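Local coordinates for endoglucanase E-5 (Thermobifida fusca, PDB 2CKS), which catalyses the internal hydrolysis of beta-1,4-glucosidic linkages in cellulose, lichenin and cereal beta-D-glucans, a reaction carried out by this family 5 catalytic domain, at residues A137-G142 / G174-G179; A202-A207 / F228-G233; L133-N138 / V167-T172; Y65-G70 / L103-P108. All blocks are in the same frame, centred on the assembly; numbering follows the deposited sequence.

Interaction 1. Residues A137-G142 / G174-G179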
loop_
_atom_site.group_PDB
_atom_site.type_symbol
_atom_site.label_atom_id
_atom_site.label_comp_id
_atom_site.label_asym_id
_atom_site.label_seq_id
_atom_site.Cartn_x
_atom_site.Cartn_y
_atom_site.Cartn_z
ATOM N N ALA A 137 -0.230 6.470 -7.359
ATOM C CA ALA A 137 -1.487 6.177 -8.050
ATOM C C ALA A 137 -1.970 4.764 -7.723
ATOM O O ALA A 137 -1.644 3.811 -8.427
ATOM C CB ALA A 137 -1.307 6.337 -9.561
ATOM N N ASN A 138 -2.741 4.649 -6.648
ATOM C CA ASN A 138 -3.260 3.368 -6.143
ATOM C C ASN A 138 -3.644 2.334 -7.214
ATOM O O ASN A 138 -2.974 1.298 -7.349
ATOM C CB ASN A 138 -4.455 3.661 -5.225
ATOM C CG ASN A 138 -5.302 2.445 -4.931
ATOM O OD1 ASN A 138 -4.797 1.416 -4.490
ATOM N ND2 ASN A 138 -6.610 2.550 -5.201
ATOM N N GLU A 139 -4.717 2.608 -7.958
ATOM C CA GLU A 139 -5.289 1.640 -8.903
ATOM C C GLU A 139 -5.683 2.275 -10.240
ATOM O O GLU A 139 -6.859 2.508 -10.504
ATOM C CB GLU A 139 -6.481 0.904 -8.270
ATOM C CG GLU A 139 -6.054 -0.193 -7.304
ATOM C CD GLU A 139 -7.168 -1.152 -6.918
ATOM O OE1 GLU A 139 -8.346 -0.878 -7.256
ATOM O OE2 GLU A 139 -6.865 -2.193 -6.266
ATOM N N PRO A 140 -4.696 2.516 -11.103
ATOM C CA PRO A 140 -4.994 2.964 -12.471
ATOM C C PRO A 140 -5.901 1.954 -13.146
ATOM O O PRO A 140 -5.722 0.758 -12.959
ATOM C CB PRO A 140 -3.617 2.978 -13.159
ATOM C CG PRO A 140 -2.614 3.091 -12.037
ATOM C CD PRO A 140 -3.246 2.346 -10.892
ATOM N N ASN A 141 -6.895 2.418 -13.885
ATOM C CA ASN A 141 -7.720 1.521 -14.672
ATOM C C ASN A 141 -8.285 2.237 -15.891
ATOM O O ASN A 141 -8.504 3.450 -15.870
ATOM C CB ASN A 141 -8.826 0.883 -13.805
ATOM C CG ASN A 141 -9.736 1.902 -13.149
ATOM O OD1 ASN A 141 -10.805 2.217 -13.681
ATOM N ND2 ASN A 141 -9.338 2.405 -11.971
ATOM N N GLY A 142 -8.472 1.467 -16.957
ATOM C CA GLY A 142 -8.974 1.984 -18.217
ATOM C C GLY A 142 -7.935 2.739 -19.024
ATOM O O GLY A 142 -8.281 3.398 -20.005
ATOM N N GLY A 174 -4.894 -1.986 -14.883
ATOM C CA GLY A 174 -5.979 -2.866 -14.501
ATOM C C GLY A 174 -6.114 -3.044 -13.007
ATOM O O GLY A 174 -6.032 -4.156 -12.486
ATOM N N TRP A 175 -6.336 -1.931 -12.325
ATOM C CA TRP A 175 -6.422 -1.900 -10.866
ATOM C C TRP A 175 -5.166 -2.485 -10.223
ATOM O O TRP A 175 -5.221 -3.265 -9.270
ATOM C CB TRP A 175 -7.685 -2.606 -10.371
ATOM C CG TRP A 175 -8.921 -1.962 -10.865
ATOM C CD1 TRP A 175 -9.598 -0.938 -10.285
ATOM C CD2 TRP A 175 -9.622 -2.281 -12.066
ATOM N NE1 TRP A 175 -10.701 -0.614 -11.038
ATOM C CE2 TRP A 175 -10.735 -1.420 -12.144
ATOM C CE3 TRP A 175 -9.439 -3.225 -13.077
ATOM C CZ2 TRP A 175 -11.653 -1.474 -13.195
ATOM C CZ3 TRP A 175 -10.351 -3.276 -14.124
ATOM C CH2 TRP A 175 -11.441 -2.404 -14.172
ATOM N N SER A 176 -4.024 -2.066 -10.748
ATOM C CA SER A 176 -2.724 -2.519 -10.267
ATOM C C SER A 176 -2.635 -4.045 -10.226
ATOM O O SER A 176 -2.138 -4.631 -9.269
ATOM C CB SER A 176 -2.384 -1.870 -8.924
ATOM O OG SER A 176 -1.999 -0.520 -9.139
ATOM N N SER A 177 -3.097 -4.679 -11.301
ATOM C CA SER A 177 -2.977 -6.129 -11.449
ATOM C C SER A 177 -1.822 -6.523 -12.368
ATOM O O SER A 177 -1.820 -7.616 -12.914
ATOM C CB SER A 177 -4.286 -6.705 -11.979
ATOM O OG SER A 177 -4.546 -6.235 -13.291
ATOM N N LEU A 178 -0.843 -5.635 -12.522
ATOM C CA LEU A 178 0.254 -5.818 -13.472
ATOM C C LEU A 178 -0.285 -6.072 -14.882
ATOM O O LEU A 178 0.353 -6.751 -15.691
ATOM C CB LEU A 178 1.201 -6.945 -13.025
ATOM C CG LEU A 178 1.954 -6.709 -11.706
ATOM C CD1 LEU A 178 2.476 -8.019 -11.147
ATOM C CD2 LEU A 178 3.088 -5.724 -11.894
ATOM N N GLY A 179 -1.462 -5.519 -15.170
ATOM C CA GLY A 179 -2.107 -5.697 -16.456
ATOM C C GLY A 179 -2.967 -6.940 -16.596
ATOM O O GLY A 179 -3.670 -7.061 -17.587
#
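The first torsions of Asn141 and Trp175 turn the amide and the indole onto each other. In Asn141, CG is tucked between the backbone N and the carbonyl carbon (chi1 58°). In Trp175, CG lies anti to the carbonyl carbon, beside the backbone N (chi1 -61°). The Asn141 amide is thereby stacked over the indole, the two planes 7° apart. Asn141 CB makes a CH-pi contact over the face, 3.6 Å from the centroid of the five-membered ring of Trp175. The amide is held in this rotation by Asn141 ND2, which donates to Glu139 O at 2.9 Å and also to Leu103 O. Both segments lie at the catalytic end of the (beta/alpha)8 barrel of a family 5 glycoside hydrolase. Segment 137-142 follows strand 132-135 and carries Glu139, the probable proton donor. In one of its two conformers, Glu139 OE1 comes to the edge of the Trp175 ring, 3.3 Å from CD1; this position is less certain. OE2 is hydrogen-bonded to His204. The backbone joins as well, Trp175 N donating to Pro140 O at 2.8 Å. Ser176 OG donates to Asn138 O at 2.7 Å and is itself bonded to Thr172 N.

Interaction 2. Residues A202-A207 / F228-G233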
loop_
_atom_site.group_PDB
_atom_site.type_symbol
_atom_site.label_atom_id
_atom_site.label_comp_id
_atom_site.label_asym_id
_atom_site.label_seq_id
_atom_site.Cartn_x
_atom_site.Cartn_y
_atom_site.Cartn_z
ATOM N N ALA A 202 3.322 -1.655 -8.087
ATOM C CA ALA A 202 2.279 -2.224 -7.244
ATOM C C ALA A 202 1.556 -3.397 -7.889
ATOM O O ALA A 202 1.293 -3.406 -9.094
ATOM C CB ALA A 202 1.291 -1.153 -6.869
ATOM N N PHE A 203 1.211 -4.384 -7.063
ATOM C CA PHE A 203 0.315 -5.461 -7.438
ATOM C C PHE A 203 -0.741 -5.648 -6.364
ATOM O O PHE A 203 -0.439 -5.634 -5.172
ATOM C CB PHE A 203 1.095 -6.758 -7.634
ATOM C CG PHE A 203 0.244 -7.926 -8.054
ATOM C CD1 PHE A 203 -0.399 -7.930 -9.285
ATOM C CD2 PHE A 203 0.093 -9.022 -7.224
ATOM C CE1 PHE A 203 -1.175 -9.012 -9.676
ATOM C CE2 PHE A 203 -0.685 -10.106 -7.612
ATOM C CZ PHE A 203 -1.305 -10.106 -8.840
ATOM N N HIS A 204 -1.983 -5.796 -6.803
ATOM C CA HIS A 204 -3.123 -6.007 -5.921
ATOM C C HIS A 204 -3.834 -7.279 -6.308
ATOM O O HIS A 204 -4.021 -7.552 -7.488
ATOM C CB HIS A 204 -4.119 -4.859 -6.056
ATOM C CG HIS A 204 -3.601 -3.541 -5.565
ATOM N ND1 HIS A 204 -4.394 -2.416 -5.497
ATOM C CD2 HIS A 204 -2.378 -3.164 -5.124
ATOM C CE1 HIS A 204 -3.680 -1.406 -5.032
ATOM N NE2 HIS A 204 -2.453 -1.831 -4.802
ATOM N N PHE A 205 -4.278 -8.037 -5.316
ATOM C CA PHE A 205 -5.022 -9.261 -5.580
ATOM C C PHE A 205 -6.003 -9.543 -4.447
ATOM O O PHE A 205 -5.797 -9.124 -3.316
ATOM C CB PHE A 205 -4.077 -10.451 -5.768
ATOM C CG PHE A 205 -3.349 -10.867 -4.511
ATOM C CD1 PHE A 205 -3.925 -11.771 -3.617
ATOM C CD2 PHE A 205 -2.085 -10.367 -4.221
ATOM C CE1 PHE A 205 -3.264 -12.152 -2.449
ATOM C CE2 PHE A 205 -1.412 -10.750 -3.051
ATOM C CZ PHE A 205 -2.003 -11.638 -2.165
ATOM N N TYR A 206 -7.035 -10.310 -4.770
ATOM C CA TYR A 206 -8.044 -10.751 -3.826
ATOM C C TYR A 206 -8.167 -12.256 -4.054
ATOM O O TYR A 206 -8.643 -12.684 -5.102
ATOM C CB TYR A 206 -9.351 -9.982 -4.056
ATOM C CG TYR A 206 -9.228 -8.572 -3.539
ATOM C CD1 TYR A 206 -9.590 -8.262 -2.238
ATOM C CD2 TYR A 206 -8.669 -7.565 -4.320
ATOM C CE1 TYR A 206 -9.446 -6.978 -1.737
ATOM C CE2 TYR A 206 -8.505 -6.275 -3.822
ATOM C CZ TYR A 206 -8.899 -5.990 -2.525
ATOM O OH TYR A 206 -8.766 -4.718 -2.008
ATOM N N ALA A 207 -7.709 -13.040 -3.078
ATOM C CA ALA A 207 -7.419 -14.462 -3.281
ATOM C C ALA A 207 -8.609 -15.324 -3.690
ATOM O O ALA A 207 -8.424 -16.315 -4.392
ATOM C CB ALA A 207 -6.748 -15.048 -2.044
ATOM N N PHE A 228 5.755 -4.315 -4.814
ATOM C CA PHE A 228 5.182 -4.244 -3.479
ATOM C C PHE A 228 3.685 -4.474 -3.588
ATOM O O PHE A 228 3.006 -3.841 -4.394
ATOM C CB PHE A 228 5.457 -2.891 -2.820
ATOM C CG PHE A 228 5.293 -2.924 -1.325
ATOM C CD1 PHE A 228 6.405 -2.973 -0.486
ATOM C CD2 PHE A 228 4.030 -2.938 -0.754
ATOM C CE1 PHE A 228 6.244 -3.045 0.894
ATOM C CE2 PHE A 228 3.872 -3.009 0.635
ATOM C CZ PHE A 228 4.984 -3.057 1.446
ATOM N N VAL A 229 3.165 -5.382 -2.774
ATOM C CA VAL A 229 1.744 -5.648 -2.776
ATOM C C VAL A 229 1.076 -4.660 -1.810
ATOM O O VAL A 229 0.909 -4.939 -0.633
ATOM C CB VAL A 229 1.453 -7.127 -2.450
ATOM C CG1 VAL A 229 -0.034 -7.364 -2.258
ATOM C CG2 VAL A 229 1.996 -8.003 -3.582
ATOM N N THR A 230 0.712 -3.486 -2.319
ATOM C CA THR A 230 0.184 -2.424 -1.455
ATOM C C THR A 230 -1.265 -2.650 -1.031
ATOM O O THR A 230 -1.755 -1.972 -0.138
ATOM C CB THR A 230 0.321 -1.038 -2.106
ATOM O OG1 THR A 230 -0.241 -1.055 -3.417
ATOM C CG2 THR A 230 1.770 -0.659 -2.323
ATOM N N GLU A 231 -1.942 -3.609 -1.650
ATOM C CA GLU A 231 -3.311 -3.912 -1.273
ATOM C C GLU A 231 -3.644 -5.339 -1.661
ATOM O O GLU A 231 -3.521 -5.707 -2.819
ATOM C CB GLU A 231 -4.252 -2.947 -1.977
ATOM C CG GLU A 231 -5.642 -2.905 -1.396
ATOM C CD GLU A 231 -6.523 -1.937 -2.149
ATOM O OE1 GLU A 231 -7.525 -2.392 -2.740
ATOM O OE2 GLU A 231 -6.204 -0.729 -2.149
ATOM N N PHE A 232 -4.062 -6.146 -0.693
ATOM C CA PHE A 232 -4.613 -7.461 -1.017
ATOM C C PHE A 232 -5.652 -7.896 -0.015
ATOM O O PHE A 232 -5.719 -7.390 1.102
ATOM C CB PHE A 232 -3.524 -8.538 -1.132
ATOM C CG PHE A 232 -3.058 -9.084 0.192
ATOM C CD1 PHE A 232 -2.117 -8.411 0.933
ATOM C CD2 PHE A 232 -3.562 -10.278 0.689
ATOM C CE1 PHE A 232 -1.678 -8.899 2.137
ATOM C CE2 PHE A 232 -3.128 -10.772 1.925
ATOM C CZ PHE A 232 -2.177 -10.071 2.645
ATOM N N GLY A 233 -6.466 -8.847 -0.439
ATOM C CA GLY A 233 -7.472 -9.441 0.410
ATOM C C GLY A 233 -7.487 -10.943 0.242
ATOM O O GLY A 233 -6.942 -11.492 -0.722
#
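The His204 ring carries Glu231 CB over the centre of one face, a CH-pi contact 3.4 Å from the ring centroid. At its edge, His204 NE2 donates in the ring plane to Thr230 OG1 at 2.7 Å, and ND1 is hydrogen-bonded to Glu139 OE2. The Phe205 ring has Phe232 CB over one face, 3.6 Å from the Phe205 centroid. The rings of Phe205 and Phe232 run side by side but slid apart, with little overlap. Tyr206 has Gly233 N over one face and Glu231 OE1 at its edge. Tyr206 OH donates to that OE1 at 2.7 Å, from the anti side and 20° out of the carboxylate plane. Glu231 CG is anti to the backbone N (chi1 -164°) and the chain beyond is extended, which carries the carboxylate out to this hydroxyl. OE1 also binds a zinc ion, and OE2 forms a salt bridge with Arg61. The two segments are neighbouring parallel strands of the TIM barrel, joined by a beta-alpha-beta crossover through helix 212-224. Glu231, the probable nucleophile, sits near the end of the seventh strand, as in other family 5 enzymes. Replacing His204 by an alanine is likely to leave Glu139 OE2 and Thr230 OG1 each short of one partner and open a gap beside Glu231 CB. By nearest CA atoms, the register runs from Phe203 with Val229 to His204 with Glu231, skipping Thr230. Val229 centres an inverse gamma turn, and Phe203 O is buried without a hydrogen-bond partner. Gly233 N donates to Phe205 O at 3.0 Å. A CB on Gly233 would clash with Tyr206 CD1.

Interaction 3. Residues L133-N138 / V167-T172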
loop_
_atom_site.group_PDB
_atom_site.type_symbol
_atom_site.label_atom_id
_atom_site.label_comp_id
_atom_site.label_asym_id
_atom_site.label_seq_id
_atom_site.Cartn_x
_atom_site.Cartn_y
_atom_site.Cartn_z
ATOM N N LEU A 133 7.508 5.927 2.167
ATOM C CA LEU A 133 7.451 5.534 0.762
ATOM C C LEU A 133 6.212 6.209 0.156
ATOM O O LEU A 133 5.204 6.400 0.830
ATOM C CB LEU A 133 7.314 4.018 0.627
ATOM C CG LEU A 133 8.451 3.143 1.158
ATOM C CD1 LEU A 133 8.360 2.957 2.662
ATOM C CD2 LEU A 133 8.452 1.784 0.457
ATOM N N TYR A 134 6.293 6.573 -1.115
ATOM C CA TYR A 134 5.241 7.339 -1.787
ATOM C C TYR A 134 4.566 6.498 -2.848
ATOM O O TYR A 134 5.221 6.045 -3.775
ATOM C CB TYR A 134 5.847 8.581 -2.446
ATOM C CG TYR A 134 6.495 9.517 -1.466
ATOM C CD1 TYR A 134 5.779 10.541 -0.903
ATOM C CD2 TYR A 134 7.815 9.358 -1.081
ATOM C CE1 TYR A 134 6.356 11.402 0.001
ATOM C CE2 TYR A 134 8.396 10.221 -0.167
ATOM C CZ TYR A 134 7.660 11.239 0.366
ATOM O OH TYR A 134 8.230 12.096 1.279
ATOM N N GLU A 135 3.264 6.285 -2.716
ATOM C CA GLU A 135 2.491 5.507 -3.679
ATOM C C GLU A 135 1.653 6.492 -4.492
ATOM O O GLU A 135 0.659 7.014 -4.009
ATOM C CB GLU A 135 1.608 4.486 -2.958
ATOM C CG GLU A 135 0.762 3.625 -3.893
ATOM C CD GLU A 135 0.024 2.507 -3.180
ATOM O OE1 GLU A 135 -0.570 1.659 -3.881
ATOM O OE2 GLU A 135 0.045 2.462 -1.927
ATOM N N ILE A 136 2.057 6.735 -5.733
ATOM C CA ILE A 136 1.565 7.903 -6.481
ATOM C C ILE A 136 0.252 7.708 -7.258
ATOM O O ILE A 136 -0.327 8.685 -7.729
ATOM C CB ILE A 136 2.661 8.454 -7.414
ATOM C CG1 ILE A 136 3.108 7.386 -8.418
ATOM C CG2 ILE A 136 3.826 8.990 -6.587
ATOM C CD1 ILE A 136 3.953 7.931 -9.544
ATOM N N ALA A 137 -0.230 6.470 -7.359
ATOM C CA ALA A 137 -1.487 6.177 -8.050
ATOM C C ALA A 137 -1.970 4.764 -7.723
ATOM O O ALA A 137 -1.644 3.811 -8.427
ATOM C CB ALA A 137 -1.307 6.337 -9.561
ATOM N N ASN A 138 -2.741 4.649 -6.648
ATOM C CA ASN A 138 -3.260 3.368 -6.143
ATOM C C ASN A 138 -3.644 2.334 -7.214
ATOM O O ASN A 138 -2.974 1.298 -7.349
ATOM C CB ASN A 138 -4.455 3.661 -5.225
ATOM C CG ASN A 138 -5.302 2.445 -4.931
ATOM O OD1 ASN A 138 -4.797 1.416 -4.490
ATOM N ND2 ASN A 138 -6.610 2.550 -5.201
ATOM N N VAL A 167 11.674 5.951 -1.742
ATOM C CA VAL A 167 11.185 4.938 -2.650
ATOM C C VAL A 167 9.805 5.351 -3.095
ATOM O O VAL A 167 8.997 5.803 -2.287
ATOM C CB VAL A 167 11.104 3.580 -1.944
ATOM C CG1 VAL A 167 10.500 2.531 -2.862
ATOM C CG2 VAL A 167 12.491 3.152 -1.476
ATOM N N ILE A 168 9.556 5.215 -4.387
ATOM C CA ILE A 168 8.259 5.520 -4.967
ATOM C C ILE A 168 7.672 4.242 -5.552
ATOM O O ILE A 168 8.354 3.496 -6.240
ATOM C CB ILE A 168 8.392 6.634 -6.018
ATOM C CG1 ILE A 168 8.792 7.944 -5.319
ATOM C CG2 ILE A 168 7.098 6.803 -6.795
ATOM C CD1 ILE A 168 9.313 9.019 -6.248
ATOM N N ILE A 169 6.403 3.996 -5.250
ATOM C CA ILE A 169 5.670 2.843 -5.728
ATOM C C ILE A 169 4.700 3.322 -6.809
ATOM O O ILE A 169 3.904 4.221 -6.581
ATOM C CB ILE A 169 4.890 2.157 -4.584
ATOM C CG1 ILE A 169 5.848 1.709 -3.477
ATOM C CG2 ILE A 169 4.105 0.968 -5.126
ATOM C CD1 ILE A 169 5.161 1.273 -2.181
ATOM N N VAL A 170 4.749 2.687 -7.975
ATOM C CA VAL A 170 3.975 3.099 -9.133
ATOM C C VAL A 170 2.885 2.070 -9.415
ATOM O O VAL A 170 3.165 0.879 -9.553
ATOM C CB VAL A 170 4.871 3.223 -10.361
ATOM C CG1 VAL A 170 4.054 3.599 -11.605
ATOM C CG2 VAL A 170 5.968 4.247 -10.100
ATOM N N GLY A 171 1.647 2.534 -9.498
ATOM C CA GLY A 171 0.516 1.681 -9.810
ATOM C C GLY A 171 0.637 1.090 -11.203
ATOM O O GLY A 171 1.362 1.612 -12.031
ATOM N N THR A 172 -0.068 -0.005 -11.443
ATOM C CA THR A 172 0.018 -0.711 -12.713
ATOM C C THR A 172 -1.353 -0.877 -13.361
ATOM O O THR A 172 -2.390 -0.559 -12.773
ATOM C CB THR A 172 0.763 -2.064 -12.545
ATOM O OG1 THR A 172 0.122 -2.901 -11.574
ATOM C CG2 THR A 172 2.175 -1.848 -12.007
HETATM O O HOH W 1 1.205 4.036 -7.165
#
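Leu133 and Val167 lie side by side and point the same way. Leu133 CD2 packs on Val167 CG1 at 4.0 Å. The same methyl also comes 4.2 Å from Ile169 CD1, so it fills the notch between these two side chains. On the other face of the sheet, Tyr134 CB meets Ile168 CG1. Ile136 follows with two separate branches. Its CG1 stands between the backbone N and the carbonyl carbon (chi1 60°), and its CG2 is left to press on Ile168 CG2 at 3.9 Å. The other branch ends in Ile136 CD1, 4.2 Å from Val170 CG2. Beneath these bumps runs a regular parallel ladder. Tyr134 N donates to Val167 O, Ile169 N to Tyr134 O at 2.8 Å, and Ile136 N to Ile169 O. Past the strand ends the backbones draw apart. A water fills the opening: it accepts from Ala137 N at 2.8 Å and donates to Ile169 O. Gly171 fits the next hollow closely, with Gly171 CA 3.3 Å from Ala137 O. A CB there would run into that oxygen. The two strands are consecutive staves of the (beta/alpha)8 barrel, linked by helix 145-162. Glu135 points into the barrel, where its carboxylate meets Arg61 in a salt bridge and Thr230 in a hydrogen bond. Tyr134 and Ile136 face outward onto Phe119 of helix 112-126. Strand 95-101 pairs with the far edge of 132-135, and strand 199-206 lies beyond 168-170.

Interaction 4. Residues Y65-G70 / L103-P108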
loop_
_atom_site.group_PDB
_atom_site.type_symbol
_atom_site.label_atom_id
_atom_site.label_comp_id
_atom_site.label_asym_id
_atom_site.label_seq_id
_atom_site.Cartn_x
_atom_site.Cartn_y
_atom_site.Cartn_z
ATOM N N TYR A 65 -8.303 8.500 -0.321
ATOM C CA TYR A 65 -9.096 8.680 -1.525
ATOM C C TYR A 65 -9.101 10.155 -1.902
ATOM O O TYR A 65 -8.965 11.026 -1.050
ATOM C CB TYR A 65 -10.535 8.248 -1.308
ATOM C CG TYR A 65 -10.818 6.768 -1.302
ATOM C CD1 TYR A 65 -10.342 5.948 -0.291
ATOM C CD2 TYR A 65 -11.610 6.197 -2.290
ATOM C CE1 TYR A 65 -10.635 4.602 -0.257
ATOM C CE2 TYR A 65 -11.908 4.841 -2.268
ATOM C CZ TYR A 65 -11.417 4.055 -1.247
ATOM O OH TYR A 65 -11.701 2.708 -1.209
ATOM N N ILE A 66 -9.241 10.420 -3.195
ATOM C CA ILE A 66 -9.246 11.785 -3.711
ATOM C C ILE A 66 -10.681 12.196 -4.034
ATOM O O ILE A 66 -11.156 13.223 -3.562
ATOM C CB ILE A 66 -8.323 11.894 -4.953
ATOM C CG1 ILE A 66 -6.991 11.153 -4.722
ATOM C CG2 ILE A 66 -8.106 13.367 -5.311
ATOM C CD1 ILE A 66 -6.217 11.592 -3.520
ATOM N N GLN A 67 -11.352 11.369 -4.823
ATOM C CA GLN A 67 -12.788 11.460 -5.020
ATOM C C GLN A 67 -13.481 10.684 -3.888
ATOM O O GLN A 67 -12.861 10.417 -2.862
ATOM C CB GLN A 67 -13.151 10.957 -6.418
ATOM C CG GLN A 67 -12.831 11.979 -7.511
ATOM C CD GLN A 67 -11.338 12.183 -7.753
ATOM O OE1 GLN A 67 -10.605 11.222 -7.989
ATOM N NE2 GLN A 67 -10.895 13.434 -7.707
ATOM N N GLU A 68 -14.767 10.370 -4.040
ATOM C CA GLU A 68 -15.521 9.604 -3.039
ATOM C C GLU A 68 -15.441 10.253 -1.651
ATOM O O GLU A 68 -15.231 9.584 -0.639
ATOM C CB GLU A 68 -15.075 8.134 -3.041
ATOM C CG GLU A 68 -15.175 7.508 -4.431
ATOM C CD GLU A 68 -14.829 6.034 -4.477
ATOM O OE1 GLU A 68 -15.467 5.234 -3.747
ATOM O OE2 GLU A 68 -13.920 5.671 -5.254
ATOM N N ASP A 69 -15.624 11.573 -1.635
ATOM C CA ASP A 69 -15.651 12.391 -0.416
ATOM C C ASP A 69 -14.288 12.539 0.259
ATOM O O ASP A 69 -14.204 12.919 1.429
ATOM C CB ASP A 69 -16.696 11.862 0.578
ATOM C CG ASP A 69 -18.103 11.909 0.011
ATOM O OD1 ASP A 69 -18.823 10.897 0.130
ATOM O OD2 ASP A 69 -18.560 12.916 -0.566
ATOM N N GLY A 70 -13.231 12.292 -0.507
ATOM C CA GLY A 70 -11.876 12.356 -0.009
ATOM C C GLY A 70 -11.223 13.712 -0.198
ATOM O O GLY A 70 -11.853 14.752 -0.045
ATOM N N LEU A 103 -9.023 5.801 -7.880
ATOM C CA LEU A 103 -9.782 4.614 -8.236
ATOM C C LEU A 103 -10.791 4.930 -9.337
ATOM O O LEU A 103 -10.763 4.318 -10.403
ATOM C CB LEU A 103 -10.487 4.066 -6.989
ATOM C CG LEU A 103 -11.345 2.817 -7.179
ATOM C CD1 LEU A 103 -10.554 1.693 -7.858
ATOM C CD2 LEU A 103 -11.903 2.354 -5.842
ATOM N N THR A 104 -11.668 5.896 -9.062
ATOM C CA THR A 104 -12.665 6.379 -10.026
ATOM C C THR A 104 -12.765 7.902 -9.910
ATOM O O THR A 104 -13.191 8.404 -8.862
ATOM C CB THR A 104 -14.063 5.757 -9.737
ATOM O OG1 THR A 104 -13.993 4.321 -9.733
ATOM C CG2 THR A 104 -15.045 6.090 -10.857
ATOM N N PRO A 105 -12.388 8.663 -10.938
ATOM C CA PRO A 105 -11.838 8.192 -12.218
ATOM C C PRO A 105 -10.524 7.404 -12.140
ATOM O O PRO A 105 -9.680 7.645 -11.268
ATOM C CB PRO A 105 -11.599 9.497 -12.988
ATOM C CG PRO A 105 -12.506 10.470 -12.365
ATOM C CD PRO A 105 -12.537 10.124 -10.904
ATOM N N GLY A 106 -10.359 6.495 -13.095
ATOM C CA GLY A 106 -9.244 5.568 -13.126
ATOM C C GLY A 106 -7.991 6.055 -13.831
ATOM O O GLY A 106 -6.942 5.425 -13.704
ATOM N N ASP A 107 -8.087 7.153 -14.574
ATOM C CA ASP A 107 -6.913 7.725 -15.220
ATOM C C ASP A 107 -6.193 8.578 -14.193
ATOM O O ASP A 107 -6.748 9.583 -13.742
ATOM C CB ASP A 107 -7.327 8.603 -16.403
ATOM C CG ASP A 107 -6.135 9.196 -17.145
ATOM O OD1 ASP A 107 -4.985 9.105 -16.651
ATOM O OD2 ASP A 107 -6.266 9.789 -18.237
ATOM N N PRO A 108 -4.964 8.220 -13.811
ATOM C CA PRO A 108 -4.262 9.010 -12.789
ATOM C C PRO A 108 -4.095 10.476 -13.182
ATOM O O PRO A 108 -4.042 11.335 -12.322
ATOM C CB PRO A 108 -2.892 8.327 -12.664
ATOM C CG PRO A 108 -3.029 7.011 -13.292
ATOM C CD PRO A 108 -4.155 7.085 -14.289
HETATM O O HOH W 2 -9.720 8.539 -8.592
HETATM O O HOH W 3 -12.298 7.264 -6.455
HETATM O O HOH W 4 -14.797 3.774 -7.190
#
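Gln67 and Pro105 cross at about a right angle. The direct contacts between the two loops are van der Waals. Gln67 bends at its second torsion (chi2 70°), which brings OE1 back to 3.7 Å from Pro105 CD. Gln67 CB rests 3.5 Å from Thr104 O. Leu103 CD2 lies 4.4 Å from Tyr65 CE2 and 3.9 Å from Glu68 OE2.

Water carries the polar part. One water donates to Gln67 OE1 at 2.9 Å and to Pro105 O, and accepts from Leu103 N. A second donates to Glu68 OE2 at 2.6 Å and accepts from Thr104 N. A third donates to Glu68 OE2 and is bonded to Thr104 OG1. Gln67 OE1 accepts from Asn111 ND2, and NE2 is bonded to Glu72. A leucine in place of Gln67 would probably leave the bridging water and Asn111 ND2 each short of an acceptor.

Both loops lie at the catalytic end of the (beta/alpha)8 barrel, and Leu103 packs on Glu139, the probable proton donor. Gln67 to Gly70 form a type I' beta turn between strand 59-65 and helix 75-90. Segment 103-108 follows strand 95-101 and precedes helix 112-126, whose Arg114 touches Gln67. Trp38 of helix 36-39 packs against Tyr65 and Glu68.

All four contacts belong to one (beta/alpha)8 barrel. Interactions 2 and 3 each join two neighbouring strands, and strands 168-170 and 199-206 are adjacent. Their centres are 13 Å apart. Interactions 1 and 4 are made by segments that follow the barrel strands, the short helix 173-176 included, so they lie at the catalytic end. Interaction 4 comes first along the chain; interactions 1 and 3 then share Ala137 and Asn138, and interaction 2 comes last. Interactions 1 and 3 each touch all the others. Interactions 2 and 4 do not touch; their centres are 18 Å apart. The probable acid and nucleophile, Glu139 and Glu231, come from interactions 1 and 2 and bind one zinc ion.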